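Local structure of PfkB family carbohydrate kinase (Listeria grayi DSM 20601, 4GM6) at residues C[159-164]-C[185-190]; C[169-174]-C[206-211]; C[31-36]-C[58-63]. The protein probably phosphorylates a sugar or sugar-acid substrate, acting as a carbohydrate kinase of the PfkB family. All blocks are in the same frame, centred on the assembly; numbering follows the deposited sequence.

Contact 1: C[159-164]-C[185-190]; sequences ITIALS and ISFDMN
I159 and I161, on one short helix, reach N190 and F187 in the ribokinase-like α/β fold: F187 is near the end of strand 184-188, in the parallel part of the central mixed sheet, and N190 lies just beyond it. Strands 153-157 and 184-188 are neighbours in that sheet, and helices 158-163 and 165-180 lie in the β-α-β connection between them, so the contact joins the start of the crossover to the end of its second strand. No hydrogen bond links the segments, and the buried area is 178 Å². Two separate touches make it up. In the first, I159 CD1 lies 3.8 Å from N190 CG and 3.8 Å from N190 OD1, with N190 ND2 only slightly farther; near-equal distances to all three atoms place the methyl over the face of the carboxamide. I159 keeps CG1 beside its backbone N and extends to CD1 (chi2 166°), which carries the methyl across. In the second touch, I161 CD1 meets F187 CZ at 3.7 Å, near the ring plane and therefore at the ring edge. Here CG1 stands between the backbone N and the carbonyl carbon (chi1 56°), while the phenyl comes from the opposite direction. L208 and Y205 of helix 198-208 also pack on this ring. At the amide beneath I159, R192 NH2 bonds weakly to N190 OD1, and N190 ND2 donates to D188 OD2 at 2.6 Å, a bent bond (133°) that reaches the oxygen from above the carboxylate plane.

Contact 2: C[169-174]-C[206-211]; sequences EMVVKI and QQLLPL
L208 spreads its two methyls over neighbouring valines of the facing helix. Its CD2 lies 4.0 Å from V172 CG2, and its CD1 lies 4.2 Å from V171 CG1, so each branch of the leucine fork has a different partner. As side chains, V171 crosses L208 at about a right angle. With chi1 at -70°, L208 holds CG beside its backbone N, and this brings the fork to the valines although the bond leaving the main chain does not aim at them. The nearest CA atoms, V172 CA and L208 CA, are 7.0 Å apart. V172 loses 68 Å² to this contact, more than any other residue in it, and no hydrogen bond crosses. Where helix 165-180 meets the C-terminal part of helix 198-208, the atoms that touch within 4.5 Å are thus all aliphatic. Beneath this pair, V171 also packs on V156 of strand 153-157 and on I161 of helix 158-163, while L208 adds L168 and I175 of helix 165-180, the same I161, and F187 of strand 184-188, tying both helices to the parallel part of the central mixed sheet.

Contact 3: C[31-36]-C[58-63]; sequences GELLMR and AEANVA
G31 and E59 bring their CA atoms to 5.4 Å, and L33 and A60 bring theirs to 6.5 Å, where the loop before strand 34-38 passes the first turn of helix 58-68. G31 has nearly extended angles (phi 168°, psi 167°) at which a CB would press on the preceding carbonyl O and also collide with E59 OE1; its bare CA lets the E59 carboxylate settle close, OE1 at 3.7 Å from G31 CA. The E59 chain is bent at chi2 (94°), folding the carboxylate back over the loop. No direct hydrogen bond crosses; two waters do the polar work. Water 1 accepts from E32 N at 2.9 Å and donates to E59 OE1 at 2.8 Å. Water 2 donates to E32 O at 2.8 Å and to the same OE1, and accepts from A60 N at 3.0 Å, so one buried carboxylate oxygen takes two water bonds and a main-chain N-H of the first helical turn is satisfied. E59 OE2 is hydrogen-bonded to S157 OG and T160 OG1. Below the waters, L33 CG rests on A60 CB at 3.8 Å, the apolar half of the contact. G56 and G57, just before the helix, probably correspond to the di-glycine hinge of ribokinase-like enzymes, between lid and α/β domain. The E32 carboxylate makes a salt bridge with R129 and a hydrogen bond with S132. Strand 34-38 belongs to the four-stranded sheet, where M35 packs on Y113 of the second subunit, whereas L33 and A60 both rest on I75 of strand 73-79 in the large sheet.

In the fold
All three contacts are buried, but contact 2 lies farther out, its centre about 17 Å from the centre of the chain, against about 9 Å and about 8 Å for contacts 1 and 3. Helices 158-163 and 165-180 and strand 184-188 follow one another in the chain, and V171 and L208 of contact 2 pack on I161 of contact 1. Contact 3 closes earlier in the sequence and meets contact 1 through T160 OG1, 2.7 Å from E59 OE2. Contacts 2 and 3 do not touch. The chemistry shifts accordingly, from aliphatic between the outer helices, through methyl against ring and amide, to a water-bridged carboxylate where the loop leading into the four-stranded sheet passes helix 58-68.

Contact 1: C[159-164]-C[185-190]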
loop_
_atom_site.group_PDB
_atom_site.type_symbol
_atom_site.label_atom_id
_atom_site.label_comp_id
_atom_site.label_asym_id
_atom_site.label_seq_id
_atom_site.Cartn_x
_atom_site.Cartn_y
_atom_site.Cartn_z
ATOM N N ILE C 159 -28.169 -9.924 19.303
ATOM C CA ILE C 159 -28.081 -9.553 17.890
ATOM C C ILE C 159 -28.871 -10.548 17.057
ATOM O O ILE C 159 -29.696 -10.174 16.215
ATOM C CB ILE C 159 -26.617 -9.495 17.413
ATOM C CG1 ILE C 159 -25.938 -8.250 17.989
ATOM C CG2 ILE C 159 -26.540 -9.481 15.896
ATOM C CD1 ILE C 159 -24.433 -8.267 17.872
ATOM N N THR C 160 -28.641 -11.826 17.330
ATOM C CA THR C 160 -29.305 -12.885 16.593
ATOM C C THR C 160 -30.822 -12.888 16.786
ATOM O O THR C 160 -31.582 -12.969 15.824
ATOM C CB THR C 160 -28.714 -14.238 16.995
ATOM O OG1 THR C 160 -27.352 -14.270 16.562
ATOM C CG2 THR C 160 -29.485 -15.371 16.352
ATOM N N ILE C 161 -31.273 -12.787 18.029
ATOM C CA ILE C 161 -32.711 -12.878 18.287
ATOM C C ILE C 161 -33.472 -11.667 17.741
ATOM O O ILE C 161 -34.685 -11.715 17.579
ATOM C CB ILE C 161 -33.009 -13.059 19.783
ATOM C CG1 ILE C 161 -32.383 -11.916 20.589
ATOM C CG2 ILE C 161 -32.494 -14.407 20.253
ATOM C CD1 ILE C 161 -32.835 -11.840 22.030
ATOM N N ALA C 162 -32.752 -10.592 17.445
ATOM C CA ALA C 162 -33.357 -9.379 16.891
ATOM C C ALA C 162 -33.570 -9.475 15.375
ATOM O O ALA C 162 -34.312 -8.681 14.790
ATOM C CB ALA C 162 -32.490 -8.160 17.216
ATOM N N LEU C 163 -32.918 -10.438 14.735
ATOM C CA LEU C 163 -32.897 -10.451 13.276
ATOM C C LEU C 163 -34.241 -10.847 12.675
ATOM O O LEU C 163 -34.647 -10.337 11.628
ATOM C CB LEU C 163 -31.757 -11.334 12.754
ATOM C CG LEU C 163 -30.341 -10.797 13.025
ATOM C CD1 LEU C 163 -29.273 -11.719 12.456
ATOM C CD2 LEU C 163 -30.165 -9.389 12.470
ATOM N N SER C 164 -34.945 -11.746 13.342
ATOM C CA SER C 164 -36.250 -12.152 12.862
ATOM C C SER C 164 -36.994 -12.925 13.940
ATOM O O SER C 164 -36.400 -13.407 14.899
ATOM C CB SER C 164 -36.104 -13.015 11.611
ATOM O OG SER C 164 -35.599 -14.288 11.960
ATOM N N ILE C 185 -26.340 -21.955 29.972
ATOM C CA ILE C 185 -26.758 -20.973 28.976
ATOM C C ILE C 185 -26.037 -19.636 29.162
ATOM O O ILE C 185 -26.153 -18.990 30.207
ATOM C CB ILE C 185 -28.289 -20.790 29.001
ATOM C CG1 ILE C 185 -28.973 -22.174 28.895
ATOM C CG2 ILE C 185 -28.748 -19.868 27.870
ATOM C CD1 ILE C 185 -28.528 -23.015 27.735
ATOM N N SER C 186 -25.280 -19.247 28.146
ATOM C CA SER C 186 -24.583 -17.962 28.116
ATOM C C SER C 186 -25.298 -17.017 27.170
ATOM O O SER C 186 -25.492 -17.329 25.990
ATOM C CB SER C 186 -23.145 -18.138 27.636
ATOM O OG SER C 186 -22.550 -16.876 27.354
ATOM N N PHE C 187 -25.675 -15.854 27.686
ATOM C CA PHE C 187 -26.394 -14.871 26.883
ATOM C C PHE C 187 -25.729 -13.507 26.961
ATOM O O PHE C 187 -25.355 -13.035 28.036
ATOM C CB PHE C 187 -27.867 -14.789 27.329
ATOM C CG PHE C 187 -28.728 -13.956 26.420
ATOM C CD1 PHE C 187 -28.942 -14.381 25.097
ATOM C CD2 PHE C 187 -29.301 -12.751 26.860
ATOM C CE1 PHE C 187 -29.735 -13.624 24.253
ATOM C CE2 PHE C 187 -30.099 -11.994 26.022
ATOM C CZ PHE C 187 -30.317 -12.419 24.724
ATOM N N ASP C 188 -25.564 -12.891 25.796
ATOM C CA ASP C 188 -24.972 -11.580 25.688
ATOM C C ASP C 188 -26.084 -10.618 25.239
ATOM O O ASP C 188 -26.518 -10.678 24.084
ATOM C CB ASP C 188 -23.854 -11.666 24.639
ATOM C CG ASP C 188 -23.203 -10.334 24.350
ATOM O OD1 ASP C 188 -23.500 -9.352 25.067
ATOM O OD2 ASP C 188 -22.388 -10.278 23.393
ATOM N N MET C 189 -26.551 -9.745 26.139
ATOM C CA MET C 189 -27.641 -8.811 25.808
ATOM C C MET C 189 -27.397 -8.134 24.452
ATOM O O MET C 189 -28.240 -8.183 23.559
ATOM C CB MET C 189 -27.763 -7.721 26.872
ATOM C CG MET C 189 -27.994 -8.239 28.279
ATOM S SD MET C 189 -29.707 -8.718 28.561
ATOM C CE MET C 189 -30.520 -7.130 28.742
ATOM N N ASN C 190 -26.250 -7.476 24.330
ATOM C CA ASN C 190 -25.813 -6.922 23.054
ATOM C C ASN C 190 -26.968 -6.263 22.309
ATOM O O ASN C 190 -27.287 -6.629 21.174
ATOM C CB ASN C 190 -25.175 -8.016 22.194
ATOM C CG ASN C 190 -23.853 -7.584 21.593
ATOM O OD1 ASN C 190 -23.707 -6.447 21.143
ATOM N ND2 ASN C 190 -22.875 -8.490 21.589
#

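Contact 2: C[169-174]-C[206-211]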
loop_
_atom_site.group_PDB
_atom_site.type_symbol
_atom_site.label_atom_id
_atom_site.label_comp_id
_atom_site.label_asym_id
_atom_site.label_seq_id
_atom_site.Cartn_x
_atom_site.Cartn_y
_atom_site.Cartn_z
ATOM N N GLU C 169 -37.424 -17.324 17.962
ATOM C CA GLU C 169 -38.071 -18.571 18.404
ATOM C C GLU C 169 -37.171 -19.784 18.195
ATOM O O GLU C 169 -37.328 -20.801 18.869
ATOM C CB GLU C 169 -39.398 -18.809 17.683
ATOM C CG GLU C 169 -40.350 -17.626 17.673
ATOM C CD GLU C 169 -41.700 -18.009 17.089
ATOM O OE1 GLU C 169 -41.735 -18.751 16.076
ATOM O OE2 GLU C 169 -42.727 -17.576 17.649
ATOM N N MET C 170 -36.245 -19.682 17.246
ATOM C CA MET C 170 -35.273 -20.746 17.046
ATOM C C MET C 170 -34.275 -20.808 18.213
ATOM O O MET C 170 -33.973 -21.891 18.730
ATOM C CB MET C 170 -34.540 -20.547 15.718
ATOM C CG MET C 170 -33.559 -21.651 15.382
ATOM S SD MET C 170 -34.403 -23.224 15.177
ATOM C CE MET C 170 -33.068 -24.240 14.547
ATOM N N VAL C 171 -33.756 -19.646 18.616
ATOM C CA VAL C 171 -32.861 -19.580 19.769
ATOM C C VAL C 171 -33.576 -20.085 21.027
ATOM O O VAL C 171 -33.012 -20.847 21.816
ATOM C CB VAL C 171 -32.291 -18.155 19.977
ATOM C CG1 VAL C 171 -31.396 -18.096 21.210
ATOM C CG2 VAL C 171 -31.508 -17.716 18.751
ATOM N N VAL C 172 -34.835 -19.701 21.201
ATOM C CA VAL C 172 -35.598 -20.193 22.351
ATOM C C VAL C 172 -35.731 -21.721 22.332
ATOM O O VAL C 172 -35.579 -22.375 23.389
ATOM C CB VAL C 172 -36.973 -19.495 22.470
ATOM C CG1 VAL C 172 -37.865 -20.174 23.526
ATOM C CG2 VAL C 172 -36.763 -18.019 22.785
ATOM N N LYS C 173 -35.993 -22.297 21.145
ATOM C CA LYS C 173 -36.179 -23.755 21.057
ATOM C C LYS C 173 -34.884 -24.494 21.380
ATOM O O LYS C 173 -34.888 -25.575 21.939
ATOM C CB LYS C 173 -36.686 -24.185 19.678
ATOM C CG LYS C 173 -38.123 -23.827 19.365
ATOM C CD LYS C 173 -38.473 -24.237 17.937
ATOM C CE LYS C 173 -39.753 -23.564 17.444
ATOM N NZ LYS C 173 -40.971 -24.104 18.119
ATOM N N ILE C 174 -33.753 -23.904 21.000
ATOM C CA ILE C 174 -32.441 -24.551 21.198
ATOM C C ILE C 174 -32.009 -24.514 22.652
ATOM O O ILE C 174 -31.714 -25.600 23.253
ATOM C CB ILE C 174 -31.340 -23.918 20.339
ATOM C CG1 ILE C 174 -31.779 -23.916 18.879
ATOM C CG2 ILE C 174 -30.010 -24.653 20.526
ATOM C CD1 ILE C 174 -32.232 -25.288 18.367
ATOM N N GLN C 206 -37.374 -10.418 27.740
ATOM C CA GLN C 206 -38.157 -11.010 28.825
ATOM C C GLN C 206 -38.412 -12.503 28.618
ATOM O O GLN C 206 -38.651 -13.233 29.610
ATOM C CB GLN C 206 -39.468 -10.253 29.050
ATOM C CG GLN C 206 -39.256 -8.877 29.669
ATOM C CD GLN C 206 -40.564 -8.159 29.938
ATOM O OE1 GLN C 206 -41.479 -8.184 29.113
ATOM N NE2 GLN C 206 -40.660 -7.511 31.100
ATOM N N GLN C 207 -38.317 -12.964 27.334
ATOM C CA GLN C 207 -38.452 -14.383 27.050
ATOM C C GLN C 207 -37.138 -15.134 27.299
ATOM O O GLN C 207 -37.144 -16.260 27.772
ATOM C CB GLN C 207 -38.889 -14.626 25.589
ATOM C CG GLN C 207 -40.145 -13.844 25.180
ATOM C CD GLN C 207 -40.465 -14.030 23.712
ATOM O OE1 GLN C 207 -40.395 -15.142 23.188
ATOM N NE2 GLN C 207 -40.811 -12.939 23.041
ATOM N N LEU C 208 -36.010 -14.506 26.974
ATOM C CA LEU C 208 -34.678 -15.143 27.097
ATOM C C LEU C 208 -34.162 -15.218 28.518
ATOM O O LEU C 208 -33.771 -16.281 28.955
ATOM C CB LEU C 208 -33.624 -14.425 26.247
ATOM C CG LEU C 208 -33.814 -14.604 24.778
ATOM C CD1 LEU C 208 -33.129 -15.881 24.313
ATOM C CD2 LEU C 208 -35.319 -14.585 24.344
ATOM N N LEU C 209 -34.174 -14.090 29.235
ATOM C CA LEU C 209 -33.530 -13.986 30.571
ATOM C C LEU C 209 -33.881 -15.069 31.620
ATOM O O LEU C 209 -32.989 -15.595 32.288
ATOM C CB LEU C 209 -33.745 -12.592 31.200
ATOM C CG LEU C 209 -33.083 -11.451 30.411
ATOM C CD1 LEU C 209 -33.430 -10.108 31.040
ATOM C CD2 LEU C 209 -31.571 -11.631 30.323
ATOM N N PRO C 210 -35.165 -15.389 31.772
ATOM C CA PRO C 210 -35.538 -16.482 32.740
ATOM C C PRO C 210 -34.803 -17.791 32.442
ATOM O O PRO C 210 -34.758 -18.706 33.287
ATOM C CB PRO C 210 -37.007 -16.642 32.482
ATOM C CG PRO C 210 -37.458 -15.306 31.955
ATOM C CD PRO C 210 -36.317 -14.725 31.142
ATOM N N LEU C 211 -34.215 -17.854 31.245
ATOM C CA LEU C 211 -33.556 -19.055 30.733
ATOM C C LEU C 211 -32.029 -19.034 30.776
ATOM O O LEU C 211 -31.385 -19.985 30.303
ATOM C CB LEU C 211 -33.952 -19.270 29.263
ATOM C CG LEU C 211 -35.380 -19.700 28.981
ATOM C CD1 LEU C 211 -35.441 -20.259 27.561
ATOM C CD2 LEU C 211 -35.833 -20.743 30.014
#

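Contact 3: C[31-36]-C[58-63]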
loop_
_atom_site.group_PDB
_atom_site.type_symbol
_atom_site.label_atom_id
_atom_site.label_comp_id
_atom_site.label_asym_id
_atom_site.label_seq_id
_atom_site.Cartn_x
_atom_site.Cartn_y
_atom_site.Cartn_z
ATOM N N GLY C 31 -25.159 -17.611 15.497
ATOM C CA GLY C 31 -25.044 -16.235 15.067
ATOM C C GLY C 31 -24.580 -16.068 13.647
ATOM O O GLY C 31 -24.104 -17.013 13.023
ATOM N N GLU C 32 -24.723 -14.841 13.157
ATOM C CA GLU C 32 -24.414 -14.518 11.779
ATOM C C GLU C 32 -22.994 -13.984 11.648
ATOM O O GLU C 32 -22.550 -13.208 12.497
ATOM C CB GLU C 32 -25.398 -13.463 11.282
ATOM C CG GLU C 32 -25.066 -12.945 9.896
ATOM C CD GLU C 32 -26.131 -12.027 9.342
ATOM O OE1 GLU C 32 -26.928 -11.472 10.130
ATOM O OE2 GLU C 32 -26.157 -11.842 8.108
ATOM N N LEU C 33 -22.302 -14.393 10.581
ATOM C CA LEU C 33 -21.009 -13.835 10.226
ATOM C C LEU C 33 -21.183 -12.683 9.243
ATOM O O LEU C 33 -21.967 -12.773 8.302
ATOM C CB LEU C 33 -20.098 -14.889 9.595
ATOM C CG LEU C 33 -19.409 -15.824 10.590
ATOM C CD1 LEU C 33 -20.370 -16.952 10.923
ATOM C CD2 LEU C 33 -18.105 -16.377 10.034
ATOM N N LEU C 34 -20.437 -11.606 9.464
ATOM C CA LEU C 34 -20.515 -10.429 8.607
ATOM C C LEU C 34 -19.151 -10.180 7.990
ATOM O O LEU C 34 -18.117 -10.484 8.591
ATOM C CB LEU C 34 -20.908 -9.193 9.429
ATOM C CG LEU C 34 -22.256 -9.288 10.127
ATOM C CD1 LEU C 34 -22.513 -8.052 10.991
ATOM C CD2 LEU C 34 -23.315 -9.434 9.048
ATOM N N MET C 35 -19.123 -9.607 6.802
ATOM C CA MET C 35 -17.849 -9.099 6.335
ATOM C C MET C 35 -17.775 -7.618 6.698
ATOM O O MET C 35 -18.657 -6.827 6.322
ATOM C CB MET C 35 -17.662 -9.295 4.844
ATOM C CG MET C 35 -16.370 -8.641 4.351
ATOM S SD MET C 35 -15.964 -9.013 2.635
ATOM C CE MET C 35 -17.440 -8.468 1.789
ATOM N N ARG C 36 -16.758 -7.240 7.455
ATOM C CA ARG C 36 -16.576 -5.833 7.755
ATOM C C ARG C 36 -15.651 -5.196 6.715
ATOM O O ARG C 36 -14.652 -5.799 6.333
ATOM C CB ARG C 36 -16.017 -5.603 9.160
ATOM C CG ARG C 36 -15.536 -4.167 9.262
ATOM C CD ARG C 36 -15.168 -3.675 10.650
ATOM N NE ARG C 36 -14.482 -4.622 11.519
ATOM C CZ ARG C 36 -13.310 -4.403 12.125
ATOM N NH1 ARG C 36 -12.809 -5.316 12.938
ATOM N NH2 ARG C 36 -12.628 -3.298 11.917
ATOM N N ALA C 58 -20.530 -11.161 16.469
ATOM C CA ALA C 58 -20.410 -11.278 17.930
ATOM C C ALA C 58 -20.186 -12.717 18.371
ATOM O O ALA C 58 -19.205 -13.025 19.060
ATOM C CB ALA C 58 -21.625 -10.682 18.633
ATOM N N GLU C 59 -21.099 -13.603 17.984
ATOM C CA GLU C 59 -21.025 -14.994 18.448
ATOM C C GLU C 59 -19.859 -15.739 17.789
ATOM O O GLU C 59 -19.120 -16.475 18.446
ATOM C CB GLU C 59 -22.355 -15.725 18.206
ATOM C CG GLU C 59 -23.524 -15.134 18.981
ATOM C CD GLU C 59 -24.321 -14.118 18.176
ATOM O OE1 GLU C 59 -23.768 -13.564 17.203
ATOM O OE2 GLU C 59 -25.514 -13.888 18.499
ATOM N N ALA C 60 -19.701 -15.539 16.487
ATOM C CA ALA C 60 -18.548 -16.084 15.758
ATOM C C ALA C 60 -17.208 -15.654 16.362
ATOM O O ALA C 60 -16.256 -16.440 16.408
ATOM C CB ALA C 60 -18.605 -15.666 14.304
ATOM N N ASN C 61 -17.128 -14.404 16.810
ATOM C CA ASN C 61 -15.901 -13.919 17.429
ATOM C C ASN C 61 -15.694 -14.655 18.748
ATOM O O ASN C 61 -14.580 -15.085 19.076
ATOM C CB ASN C 61 -15.968 -12.416 17.696
ATOM C CG ASN C 61 -16.059 -11.595 16.430
ATOM O OD1 ASN C 61 -15.783 -12.076 15.332
ATOM N ND2 ASN C 61 -16.465 -10.338 16.580
ATOM N N VAL C 62 -16.777 -14.812 19.509
ATOM C CA VAL C 62 -16.669 -15.539 20.748
ATOM C C VAL C 62 -16.153 -16.949 20.484
ATOM O O VAL C 62 -15.296 -17.445 21.219
ATOM C CB VAL C 62 -17.987 -15.538 21.547
ATOM C CG1 VAL C 62 -17.956 -16.614 22.628
ATOM C CG2 VAL C 62 -18.194 -14.160 22.161
ATOM N N ALA C 63 -16.656 -17.587 19.429
ATOM C CA ALA C 63 -16.223 -18.940 19.085
ATOM C C ALA C 63 -14.734 -18.990 18.757
ATOM O O ALA C 63 -14.011 -19.831 19.274
ATOM C CB ALA C 63 -17.042 -19.488 17.919
HETATM O O HOH W 1 -25.542 -12.847 15.141
HETATM O O HOH W 2 -21.979 -14.153 15.050
#